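Local atomic coordinates of lysozyme M1 (Streptomyces coelicolor, PDB entry 1JFX), a protein that hydrolyses the beta-1,4-glycosidic bonds of peptidoglycan between N-acetylmuramic acid and N-acetylglucosamine, acting as both lysozyme and diacetylmuramidase. Residues A[23-28]-A[188-193]; A[56-61]-A[208-213]; A[8-11]-A[16-19]. All coordinates share one frame; numbering follows the deposited sequence.

Contact 1 (A[23-28]-A[188-193])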
loop_
_atom_site.group_PDB
_atom_site.type_symbol
_atom_site.label_atom_id
_atom_site.label_comp_id
_atom_site.label_asym_id
_atom_site.label_seq_id
_atom_site.Cartn_x
_atom_site.Cartn_y
_atom_site.Cartn_z
ATOM N N LYS A 23 -16.284 9.220 1.256
ATOM C CA LYS A 23 -15.815 10.590 1.395
ATOM C C LYS A 23 -16.634 11.348 2.442
ATOM O O LYS A 23 -16.070 12.037 3.290
ATOM C CB LYS A 23 -15.919 11.333 0.061
ATOM C CG LYS A 23 -15.473 12.799 0.105
ATOM C CD LYS A 23 -13.941 12.911 0.112
ATOM C CE LYS A 23 -13.470 14.362 -0.022
ATOM N NZ LYS A 23 -13.903 15.192 1.131
ATOM N N SER A 24 -17.960 11.226 2.398
ATOM C CA SER A 24 -18.762 11.977 3.372
ATOM C C SER A 24 -18.587 11.451 4.798
ATOM O O SER A 24 -18.867 12.165 5.765
ATOM C CB SER A 24 -20.243 11.996 2.977
ATOM O OG SER A 24 -20.823 10.720 3.060
ATOM N N ALA A 25 -18.115 10.214 4.917
ATOM C CA ALA A 25 -17.842 9.608 6.218
ATOM C C ALA A 25 -16.613 10.274 6.850
ATOM O O ALA A 25 -16.329 10.054 8.029
ATOM C CB ALA A 25 -17.590 8.103 6.068
ATOM N N GLY A 26 -15.881 11.052 6.054
ATOM C CA GLY A 26 -14.708 11.748 6.548
ATOM C C GLY A 26 -13.363 11.198 6.104
ATOM O O GLY A 26 -12.321 11.670 6.554
ATOM N N MET A 27 -13.367 10.196 5.235
ATOM C CA MET A 27 -12.112 9.624 4.755
ATOM C C MET A 27 -11.458 10.565 3.752
ATOM O O MET A 27 -12.142 11.172 2.914
ATOM C CB MET A 27 -12.364 8.269 4.090
ATOM C CG MET A 27 -12.980 7.240 5.019
ATOM S SD MET A 27 -11.876 6.907 6.425
ATOM C CE MET A 27 -12.892 5.703 7.364
ATOM N N SER A 28 -10.136 10.673 3.838
ATOM C CA SER A 28 -9.356 11.529 2.942
ATOM C C SER A 28 -8.625 10.748 1.845
ATOM O O SER A 28 -8.355 11.288 0.763
ATOM C CB SER A 28 -8.293 12.301 3.731
ATOM O OG SER A 28 -8.859 13.163 4.704
ATOM N N GLY A 188 -13.116 -2.489 10.694
ATOM C CA GLY A 188 -13.810 -1.229 10.889
ATOM C C GLY A 188 -15.121 -1.114 10.128
ATOM O O GLY A 188 -15.571 -2.036 9.443
ATOM N N ARG A 189 -15.731 0.052 10.258
ATOM C CA ARG A 189 -16.977 0.349 9.571
ATOM C C ARG A 189 -16.828 1.721 8.928
ATOM O O ARG A 189 -16.236 2.638 9.519
ATOM C CB ARG A 189 -18.149 0.369 10.559
ATOM C CG ARG A 189 -18.579 -1.006 11.034
ATOM C CD ARG A 189 -19.143 -1.808 9.885
ATOM N NE ARG A 189 -19.624 -3.115 10.315
ATOM C CZ ARG A 189 -18.855 -4.193 10.470
ATOM N NH1 ARG A 189 -17.547 -4.135 10.230
ATOM N NH2 ARG A 189 -19.396 -5.344 10.856
ATOM N N VAL A 190 -17.317 1.844 7.699
ATOM C CA VAL A 190 -17.286 3.124 7.008
ATOM C C VAL A 190 -18.483 3.161 6.075
ATOM O O VAL A 190 -18.800 2.173 5.406
ATOM C CB VAL A 190 -15.981 3.338 6.189
ATOM C CG1 VAL A 190 -15.955 2.414 4.972
ATOM C CG2 VAL A 190 -15.881 4.791 5.745
ATOM N N GLY A 191 -19.173 4.290 6.067
ATOM C CA GLY A 191 -20.317 4.433 5.188
ATOM C C GLY A 191 -19.894 4.144 3.753
ATOM O O GLY A 191 -18.807 4.555 3.322
ATOM N N GLY A 192 -20.741 3.430 3.018
ATOM C CA GLY A 192 -20.425 3.114 1.633
ATOM C C GLY A 192 -19.780 1.759 1.437
ATOM O O GLY A 192 -19.721 1.261 0.325
ATOM N N VAL A 193 -19.271 1.172 2.518
ATOM C CA VAL A 193 -18.678 -0.156 2.436
ATOM C C VAL A 193 -19.478 -1.081 3.337
ATOM O O VAL A 193 -19.710 -0.772 4.511
ATOM C CB VAL A 193 -17.221 -0.182 2.920
ATOM C CG1 VAL A 193 -16.690 -1.602 2.874
ATOM C CG2 VAL A 193 -16.368 0.726 2.048
#

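Contact 2 (A[56-61]-A[208-213])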
loop_
_atom_site.group_PDB
_atom_site.type_symbol
_atom_site.label_atom_id
_atom_site.label_comp_id
_atom_site.label_asym_id
_atom_site.label_seq_id
_atom_site.Cartn_x
_atom_site.Cartn_y
_atom_site.Cartn_z
ATOM N N GLY A 56 -13.537 12.439 -4.907
ATOM C CA GLY A 56 -12.608 13.360 -4.278
ATOM C C GLY A 56 -11.660 12.734 -3.272
ATOM O O GLY A 56 -11.024 13.445 -2.492
ATOM N N ILE A 57 -11.567 11.409 -3.294
ATOM C CA ILE A 57 -10.671 10.680 -2.397
ATOM C C ILE A 57 -9.276 10.656 -3.038
ATOM O O ILE A 57 -9.144 10.409 -4.242
ATOM C CB ILE A 57 -11.171 9.213 -2.201
ATOM C CG1 ILE A 57 -12.499 9.187 -1.429
ATOM C CG2 ILE A 57 -10.117 8.387 -1.472
ATOM C CD1 ILE A 57 -12.375 9.604 0.046
ATOM N N ILE A 58 -8.239 10.955 -2.257
ATOM C CA ILE A 58 -6.856 10.894 -2.751
ATOM C C ILE A 58 -6.586 9.391 -2.690
ATOM O O ILE A 58 -6.574 8.796 -1.619
ATOM C CB ILE A 58 -5.908 11.692 -1.827
ATOM C CG1 ILE A 58 -6.270 13.182 -1.902
ATOM C CG2 ILE A 58 -4.463 11.487 -2.240
ATOM C CD1 ILE A 58 -5.545 14.042 -0.886
ATOM N N ARG A 59 -6.383 8.771 -3.845
ATOM C CA ARG A 59 -6.254 7.326 -3.888
ATOM C C ARG A 59 -5.090 6.774 -4.669
ATOM O O ARG A 59 -4.606 7.412 -5.601
ATOM C CB ARG A 59 -7.549 6.753 -4.458
ATOM C CG ARG A 59 -7.929 7.323 -5.842
ATOM C CD ARG A 59 -7.416 6.422 -6.940
ATOM N NE ARG A 59 -7.816 6.876 -8.277
ATOM C CZ ARG A 59 -7.152 7.783 -8.988
ATOM N NH1 ARG A 59 -6.063 8.349 -8.485
ATOM N NH2 ARG A 59 -7.530 8.066 -10.233
ATOM N N GLY A 60 -4.665 5.574 -4.281
ATOM C CA GLY A 60 -3.559 4.908 -4.952
ATOM C C GLY A 60 -3.865 3.426 -5.095
ATOM O O GLY A 60 -4.892 2.947 -4.605
ATOM N N ALA A 61 -2.979 2.703 -5.768
ATOM C CA ALA A 61 -3.151 1.265 -6.001
ATOM C C ALA A 61 -2.077 0.471 -5.273
ATOM O O ALA A 61 -1.017 1.006 -4.947
ATOM C CB ALA A 61 -3.048 0.982 -7.482
ATOM N N ARG A 208 0.357 17.565 3.916
ATOM C CA ARG A 208 1.443 16.614 3.716
ATOM C C ARG A 208 0.961 15.428 2.879
ATOM O O ARG A 208 1.708 14.907 2.055
ATOM C CB ARG A 208 1.991 16.140 5.066
ATOM C CG ARG A 208 3.199 15.226 4.955
ATOM C CD ARG A 208 3.924 15.100 6.295
ATOM N NE ARG A 208 5.057 14.182 6.218
ATOM C CZ ARG A 208 6.015 14.098 7.137
ATOM N NH1 ARG A 208 5.980 14.880 8.208
ATOM N NH2 ARG A 208 7.011 13.235 6.982
ATOM N N LEU A 209 -0.296 15.031 3.070
ATOM C CA LEU A 209 -0.866 13.920 2.304
ATOM C C LEU A 209 -0.937 14.331 0.827
ATOM O O LEU A 209 -0.587 13.554 -0.065
ATOM C CB LEU A 209 -2.276 13.574 2.817
ATOM C CG LEU A 209 -3.053 12.555 1.974
ATOM C CD1 LEU A 209 -2.366 11.185 2.047
ATOM C CD2 LEU A 209 -4.490 12.451 2.481
ATOM N N LEU A 210 -1.394 15.552 0.577
ATOM C CA LEU A 210 -1.499 16.059 -0.793
ATOM C C LEU A 210 -0.108 16.176 -1.416
ATOM O O LEU A 210 0.085 15.898 -2.610
ATOM C CB LEU A 210 -2.212 17.423 -0.805
ATOM C CG LEU A 210 -2.444 18.058 -2.178
ATOM C CD1 LEU A 210 -3.394 17.193 -3.010
ATOM C CD2 LEU A 210 -3.023 19.461 -1.995
ATOM N N ALA A 211 0.863 16.604 -0.614
ATOM C CA ALA A 211 2.238 16.721 -1.080
ATOM C C ALA A 211 2.772 15.339 -1.468
ATOM O O ALA A 211 3.516 15.207 -2.442
ATOM C CB ALA A 211 3.105 17.327 0.011
ATOM N N LEU A 212 2.406 14.308 -0.708
ATOM C CA LEU A 212 2.854 12.953 -1.033
ATOM C C LEU A 212 2.213 12.526 -2.359
ATOM O O LEU A 212 2.866 11.937 -3.232
ATOM C CB LEU A 212 2.462 11.968 0.087
ATOM C CG LEU A 212 2.827 10.503 -0.173
ATOM C CD1 LEU A 212 4.336 10.363 -0.352
ATOM C CD2 LEU A 212 2.335 9.651 0.995
ATOM N N ALA A 213 0.928 12.836 -2.516
ATOM C CA ALA A 213 0.225 12.496 -3.753
ATOM C C ALA A 213 0.848 13.222 -4.948
ATOM O O ALA A 213 1.080 12.619 -5.993
ATOM C CB ALA A 213 -1.260 12.864 -3.641
#

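Contact 3 (A[8-11]-A[16-19])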
loop_
_atom_site.group_PDB
_atom_site.type_symbol
_atom_site.label_atom_id
_atom_site.label_comp_id
_atom_site.label_asym_id
_atom_site.label_seq_id
_atom_site.Cartn_x
_atom_site.Cartn_y
_atom_site.Cartn_z
ATOM N N ILE A 8 -8.899 4.373 4.075
ATOM C CA ILE A 8 -9.194 2.942 4.073
ATOM C C ILE A 8 -8.416 2.288 2.954
ATOM O O ILE A 8 -7.759 2.965 2.167
ATOM C CB ILE A 8 -10.703 2.651 3.821
ATOM C CG1 ILE A 8 -11.137 3.213 2.458
ATOM C CG2 ILE A 8 -11.560 3.242 4.951
ATOM C CD1 ILE A 8 -12.574 2.822 2.064
ATOM N N ASP A 9 -8.424 0.964 2.920
ATOM C CA ASP A 9 -7.822 0.246 1.795
ATOM C C ASP A 9 -8.809 -0.872 1.535
ATOM O O ASP A 9 -9.452 -1.387 2.465
ATOM C CB ASP A 9 -6.397 -0.266 2.062
ATOM C CG ASP A 9 -6.318 -1.277 3.180
ATOM O OD1 ASP A 9 -6.567 -2.487 2.946
ATOM O OD2 ASP A 9 -5.991 -0.841 4.300
ATOM N N VAL A 10 -8.980 -1.206 0.265
ATOM C CA VAL A 10 -9.963 -2.208 -0.113
ATOM C C VAL A 10 -9.499 -3.056 -1.281
ATOM O O VAL A 10 -8.557 -2.707 -1.973
ATOM C CB VAL A 10 -11.284 -1.541 -0.578
ATOM C CG1 VAL A 10 -11.821 -0.616 0.489
ATOM C CG2 VAL A 10 -11.042 -0.749 -1.869
ATOM N N SER A 11 -10.200 -4.170 -1.486
ATOM C CA SER A 11 -9.942 -5.076 -2.594
ATOM C C SER A 11 -11.314 -5.610 -2.991
ATOM O O SER A 11 -12.335 -5.139 -2.486
ATOM C CB SER A 11 -9.031 -6.234 -2.183
ATOM O OG SER A 11 -9.657 -7.096 -1.242
ATOM N N SER A 16 -19.183 -4.039 -3.809
ATOM C CA SER A 16 -19.582 -2.759 -4.392
ATOM C C SER A 16 -19.475 -1.659 -3.347
ATOM O O SER A 16 -20.094 -1.737 -2.291
ATOM C CB SER A 16 -21.026 -2.839 -4.895
ATOM O OG SER A 16 -21.421 -1.599 -5.446
ATOM N N ILE A 17 -18.699 -0.627 -3.655
ATOM C CA ILE A 17 -18.477 0.481 -2.728
ATOM C C ILE A 17 -19.055 1.800 -3.221
ATOM O O ILE A 17 -18.906 2.150 -4.395
ATOM C CB ILE A 17 -16.963 0.692 -2.515
ATOM C CG1 ILE A 17 -16.344 -0.572 -1.912
ATOM C CG2 ILE A 17 -16.714 1.923 -1.609
ATOM C CD1 ILE A 17 -14.794 -0.497 -1.806
ATOM N N ASN A 18 -19.732 2.522 -2.332
ATOM C CA ASN A 18 -20.259 3.834 -2.692
ATOM C C ASN A 18 -19.210 4.822 -2.187
ATOM O O ASN A 18 -19.176 5.158 -0.993
ATOM C CB ASN A 18 -21.598 4.111 -2.009
ATOM C CG ASN A 18 -22.192 5.431 -2.450
ATOM O OD1 ASN A 18 -21.466 6.379 -2.714
ATOM N ND2 ASN A 18 -23.514 5.498 -2.530
ATOM N N TRP A 19 -18.342 5.272 -3.087
ATOM C CA TRP A 19 -17.276 6.178 -2.690
ATOM C C TRP A 19 -17.703 7.564 -2.238
ATOM O O TRP A 19 -16.985 8.205 -1.466
ATOM C CB TRP A 19 -16.215 6.253 -3.797
ATOM C CG TRP A 19 -15.473 4.950 -3.937
ATOM C CD1 TRP A 19 -15.782 3.905 -4.758
ATOM C CD2 TRP A 19 -14.322 4.542 -3.186
ATOM N NE1 TRP A 19 -14.892 2.862 -4.564
ATOM C CE2 TRP A 19 -13.986 3.235 -3.606
ATOM C CE3 TRP A 19 -13.541 5.159 -2.192
ATOM C CZ2 TRP A 19 -12.903 2.532 -3.071
ATOM C CZ3 TRP A 19 -12.463 4.459 -1.657
ATOM C CH2 TRP A 19 -12.152 3.158 -2.099
#

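Contact 1 (A[23-28]-A[188-193])
The methyl CE of Met27 and the methyl CB of Ala25 both press on one branch of Val190: Met27 CE lies 3.5 Å from Val190 CG2. Ala25 CB lies 3.7 Å from Val190 CG2. The Met27 and Val190 side chains cross obliquely. In Met27 a chi1 of -60° sets CG beside the backbone N, 3.9 Å from Val190 CG2, and the bend at chi2 (-61°) brings CE to the same methyl. In Val190 a chi1 of 70° turns CG2 anti to the backbone N and toward Ala25 and Met27, while CG1 takes the place between N and the carbonyl carbon. Ala25 is small enough to let the two backbones close in, its CA lying 5.8 Å from Gly191 CA. Each backbone turns sharply here. Helix 19-24 of the beta/alpha barrel finishes in a Schellman motif, with Gly26 at positive phi and its N bonded to Lys23 O. Across from it, Val190 to Val193 form a type II beta turn, with Gly192 supplying the positive phi of its third position and Val193 N donating to Val190 O. No hydrogen bond joins the segments. The flexible, unbranched Met27 also packs on Ile8 of strand 6-10, while Val190 leans on Val197 of strand 196-202.

Contact 2 (A[56-61]-A[208-213])
The carbonyl O of Ala213 is held by Trp86 NE1 and, more weakly, by Arg133 NH1, whereas the CB of the same residue turns to strand 58-64 and meets Ile58 CG2 at 3.8 Å. Alanine suits this position because its short side chain leaves room for the bulkier isoleucine. Ile58 is the residue of the strand that does the touching, and its two branches divide the work. CG2 goes to Ala213, while Ile58 CD1, at the end of the other branch, meets Leu209 CD2 tip to tip at 3.9 Å. With chi1 at -66° and chi2 at 171°, the CG1 arm is extended, carrying CD1 out to the helix. The CB of Leu210 does not point at the strand, but Leu210 CD1 reaches to 4.4 Å from Ile58 CD1, a looser touch at the margin. The axes of strand 58-61 and helix 208-213 pass 9.7 Å apart at 43°. Ile58 stands at the start of a parallel strand, so helix 206-214 packs at the N-terminal end of the barrel strands; Leu209 continues the packing onto Val5, Phe29 and Phe202. The segments share no hydrogen bond, so shape and the burial of hydrocarbon are what join helix to strand here.

Contact 3 (A[8-11]-A[16-19])
The backbones of strand 6-10, at its end, and of the irregular segment 16-19 are well separated, Val10 CA lying 9.3 Å from Ile17 CA, and side chains bridge the distance. Val10 and Ile17 reach toward each other tip to tip: Ile17 CD1 sits against both methyls of Val10, 3.8 Å from Val10 CG1 and 3.8 Å from Val10 CG2. Ile17 can do this because its CG1 arm is extended (chi2 174°). Val10 CG2 also lies at the edge of the Trp19 ring, near its plane, 4.0 Å from Trp19 CZ2. Ile8 CD1 approaches the same six-membered ring obliquely, 4.1 Å from Trp19 CZ3. One face of the indole is packed by Ile17, whose CG2 stands 3.5 Å above the Trp19 ring plane toward the rim. The broad, flat indole can thus be touched by Ile8, Val10 and Ile17 at once, and its NE1 is satisfied by Asn48 OD1. The CB of Asp9, a predicted active-site residue, points away from segment 16-19, and OD2 accepts hydrogen bonds from Asn200 ND2 and Gln183 NE2. Asn18 N-caps helix 19-24, its OD1 accepting from Ser21 N, and the apolar cluster lies between strands 6-10 and 29-36, helix 19-24 and helix 45-54.

Overall arrangement
This chain is the part of a longer protein that carries the Ch-type lysozyme (glycosyl hydrolase family 25) domain, a beta/alpha barrel. Contact 3 closes first along the chain; the segments of contacts 1 and 2 then alternate, each tying an early part of the barrel to its C-terminal part. Contacts 1 and 3, centres about 9 Å apart, sit at the two ends of helix 19-24, with a probable hydrogen bond from Asn18 N to Gly192 O. The centre of contact 2 lies about 16 Å from that of contact 1, where Ile58 N probably hydrogen-bonds Ser28 O. Contact 3 lies on the strand carrying predicted active-site Asp9, contact 1 is close by, and contact 2 is packing at the N-terminal end of the barrel strands.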